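Local coordinates for integron gene cassette protein HFX_CASS3 (Uncultured bacterium, PDB 3FYN) that is of unknown function but belongs to the GNAT acetyltransferase family, so it probably transfers an acetyl group from acetyl-CoA to an unidentified acceptor, at residues Trp74-Gly79 with Ala119-Thr124. Sequence-based numbering, arbitrary orientation. Where two conformers were deposited one is given.
Sequences WLIAEG and AAALQT
Residues 74-78 of strand 71-78 and residues 119-124 of helix 117-131 come nearest at Ile76 and Ala121, whose CA atoms lie 7.1 Å apart, a spacing consistent with the single methyl of Ala121 at the closest point. This is helix-on-sheet packing in a GNAT fold: the helix follows strand 98-108 and lies against one face of the mixed sheet, in which strand 71-78 runs between 26-28 and 81-93. No hydrogen bond links the two segments; two apolar touches, one residue pair each, join them.

Ile76 reaches the helix with its longer branch. CG1 stands anti to the carbonyl carbon and the chain then extends (chi2 172°). This brings Ile76 CD1 to 3.6 Å from Ala121 CB. Alanine suits this position because its single methyl lets the helix settle close to the sheet. Ala121 also rests on Phe106, and Ile76 touches Val108, both of strand 98-108. A beta-branched, apolar isoleucine suits a buried place on an extended strand, and here its CD1 meets the helix.

One turn further along, Thr124 covers part of Trp74. The broad indole lies over the sheet, touching Val26 and Thr28 on one neighbouring strand and Ile86 and Leu88 on the other. Threonine suits its place by offering a methyl to this apolar surface. Its CG2, set anti to the backbone N, makes a CH-pi contact with the five-membered ring, 24° off the ring normal. Thr124 CG2 lies over one face of the indole, offset toward its rim, with Trp74 NE1 3.4 Å away.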
ATOM      1  N   TRP A  74      -6.459  14.821  -6.387  1.00 10.62           N
ATOM      2  CA  TRP A  74      -6.325  16.101  -7.079  1.00  9.40           C
ATOM      3  C   TRP A  74      -6.970  16.005  -8.454  1.00 10.35           C
ATOM      4  O   TRP A  74      -6.952  14.941  -9.080  1.00 12.01           O
ATOM      5  CB  TRP A  74      -4.855  16.464  -7.270  1.00 10.83           C
ATOM      6  CG  TRP A  74      -4.117  16.868  -6.044  1.00 10.19           C
ATOM      7  CD1 TRP A  74      -3.876  18.147  -5.616  1.00 11.76           C
ATOM      8  CD2 TRP A  74      -3.467  16.004  -5.109  1.00 10.36           C
ATOM      9  NE1 TRP A  74      -3.127  18.129  -4.467  1.00 13.00           N
ATOM     10  CE2 TRP A  74      -2.869  16.826  -4.128  1.00 12.64           C
ATOM     11  CE3 TRP A  74      -3.338  14.613  -4.995  1.00 11.50           C
ATOM     12  CZ2 TRP A  74      -2.149  16.307  -3.054  1.00 12.94           C
ATOM     13  CZ3 TRP A  74      -2.617  14.099  -3.926  1.00 11.54           C
ATOM     14  CH2 TRP A  74      -2.034  14.947  -2.971  1.00 14.17           C
ATOM     15  N   LEU A  75      -7.526  17.121  -8.920  1.00  9.47           N
ATOM     16  CA  LEU A  75      -8.048  17.222 -10.272  1.00  9.79           C
ATOM     17  C   LEU A  75      -7.079  18.042 -11.100  1.00 10.29           C
ATOM     18  O   LEU A  75      -6.393  18.925 -10.578  1.00 11.52           O
ATOM     19  CB  LEU A  75      -9.424  17.888 -10.280  1.00 11.69           C
ATOM     20  CG  LEU A  75     -10.573  16.932  -9.941  1.00 15.52           C
ATOM     21  CD1 LEU A  75     -11.780  17.674  -9.390  1.00 19.12           C
ATOM     22  CD2 LEU A  75     -10.956  16.108 -11.158  1.00 16.49           C
ATOM     23  N   ILE A  76      -7.020  17.732 -12.388  1.00  9.98           N
ATOM     24  CA  ILE A  76      -6.126  18.410 -13.307  1.00 11.28           C
ATOM     25  C   ILE A  76      -6.986  19.273 -14.204  1.00 14.85           C
ATOM     26  O   ILE A  76      -7.853  18.767 -14.915  1.00 16.45           O
ATOM     27  CB  ILE A  76      -5.325  17.390 -14.131  1.00 14.14           C
ATOM     28  CG1 ILE A  76      -4.505  16.497 -13.191  1.00 15.39           C
ATOM     29  CG2 ILE A  76      -4.419  18.098 -15.134  1.00 16.04           C
ATOM     30  CD1 ILE A  76      -3.830  15.331 -13.879  1.00 16.96           C
ATOM     31  N   ALA A  77      -6.757  20.580 -14.142  1.00 17.33           N
ATOM     32  CA  ALA A  77      -7.628  21.546 -14.799  1.00 19.80           C
ATOM     33  C   ALA A  77      -7.032  22.115 -16.078  1.00 22.87           C
ATOM     34  O   ALA A  77      -5.828  22.328 -16.180  1.00 25.04           O
ATOM     35  CB  ALA A  77      -7.970  22.678 -13.842  1.00 20.61           C
ATOM     36  N   GLU A  78      -7.898  22.354 -17.051  1.00 22.09           N
ATOM     37  CA  GLU A  78      -7.526  23.058 -18.267  1.00 24.73           C
ATOM     38  C   GLU A  78      -8.733  23.897 -18.657  1.00 25.03           C
ATOM     39  O   GLU A  78      -9.799  23.355 -18.932  1.00 26.18           O
ATOM     40  CB  GLU A  78      -7.188  22.056 -19.369  1.00 28.09           C
ATOM     41  CG  GLU A  78      -6.671  22.667 -20.652  1.00 33.43           C
ATOM     42  CD  GLU A  78      -6.377  21.618 -21.709  1.00 38.76           C
ATOM     43  OE1 GLU A  78      -7.286  20.821 -22.029  1.00 40.45           O
ATOM     44  OE2 GLU A  78      -5.239  21.592 -22.223  1.00 41.43           O
ATOM     45  N   GLY A  79      -8.578  25.218 -18.658  1.00 27.73           N
ATOM     46  CA  GLY A  79      -9.700  26.102 -18.924  1.00 28.85           C
ATOM     47  C   GLY A  79     -10.816  25.919 -17.910  1.00 28.87           C
ATOM     48  O   GLY A  79     -10.592  26.018 -16.703  1.00 31.50           O
ATOM     49  N   ALA A 119       3.176  15.347 -15.639  1.00 18.10           N
ATOM     50  CA  ALA A 119       4.374  15.672 -14.874  1.00 17.98           C
ATOM     51  C   ALA A 119       4.031  16.599 -13.718  1.00 15.46           C
ATOM     52  O   ALA A 119       4.516  16.420 -12.603  1.00 15.49           O
ATOM     53  CB  ALA A 119       5.421  16.308 -15.779  1.00 20.36           C
ATOM     54  N   ALA A 120       3.192  17.595 -13.990  1.00 14.60           N
ATOM     55  CA  ALA A 120       2.768  18.529 -12.953  1.00 13.86           C
ATOM     56  C   ALA A 120       1.989  17.821 -11.853  1.00 13.47           C
ATOM     57  O   ALA A 120       2.195  18.086 -10.666  1.00 14.24           O
ATOM     58  CB  ALA A 120       1.940  19.665 -13.553  1.00 14.03           C
ATOM     59  N   ALA A 121       1.093  16.923 -12.249  1.00 13.11           N
ATOM     60  CA  ALA A 121       0.305  16.163 -11.285  1.00 10.43           C
ATOM     61  C   ALA A 121       1.188  15.335 -10.354  1.00 11.87           C
ATOM     62  O   ALA A 121       0.956  15.298  -9.146  1.00 12.04           O
ATOM     63  CB  ALA A 121      -0.713  15.267 -12.003  1.00 10.20           C
ATOM     64  N   LEU A 122       2.186  14.661 -10.919  1.00 12.67           N
ATOM     65  CA  LEU A 122       3.096  13.848 -10.118  1.00 12.63           C
ATOM     66  C   LEU A 122       3.932  14.691  -9.154  1.00 12.74           C
ATOM     67  O   LEU A 122       4.185  14.279  -8.027  1.00 13.56           O
ATOM     68  CB  LEU A 122       3.992  12.983 -11.009  1.00 12.92           C
ATOM     69  CG  LEU A 122       3.282  11.849 -11.757  1.00 14.62           C
ATOM     70  CD1 LEU A 122       4.189  11.271 -12.831  1.00 15.29           C
ATOM     71  CD2 LEU A 122       2.809  10.748 -10.803  1.00 14.37           C
ATOM     72  N   GLN A 123       4.357  15.868  -9.599  0.54 13.79           N
ATOM     73  CA  GLN A 123       5.112  16.763  -8.731  0.54 15.17           C
ATOM     74  C   GLN A 123       4.258  17.236  -7.564  0.54 13.59           C
ATOM     75  O   GLN A 123       4.736  17.357  -6.437  0.54 14.00           O
ATOM     76  CB  GLN A 123       5.651  17.954  -9.521  0.54 17.16           C
ATOM     77  CG  GLN A 123       6.828  17.596 -10.401  0.54 20.15           C
ATOM     78  CD  GLN A 123       7.953  16.950  -9.614  0.54 22.82           C
ATOM     79  OE1 GLN A 123       8.510  17.553  -8.696  0.54 24.50           O
ATOM     80  NE2 GLN A 123       8.288  15.715  -9.964  0.54 23.82           N
ATOM     81  N   THR A 124       2.984  17.491  -7.838  1.00 11.35           N
ATOM     82  CA  THR A 124       2.051  17.906  -6.801  1.00 12.42           C
ATOM     83  C   THR A 124       1.862  16.809  -5.755  1.00 11.21           C
ATOM     84  O   THR A 124       1.875  17.075  -4.555  1.00 11.40           O
ATOM     85  CB  THR A 124       0.696  18.298  -7.409  1.00 14.15           C
ATOM     86  OG1 THR A 124       0.880  19.448  -8.238  1.00 17.99           O
ATOM     87  CG2 THR A 124      -0.300  18.637  -6.319  1.00 14.52           C
TER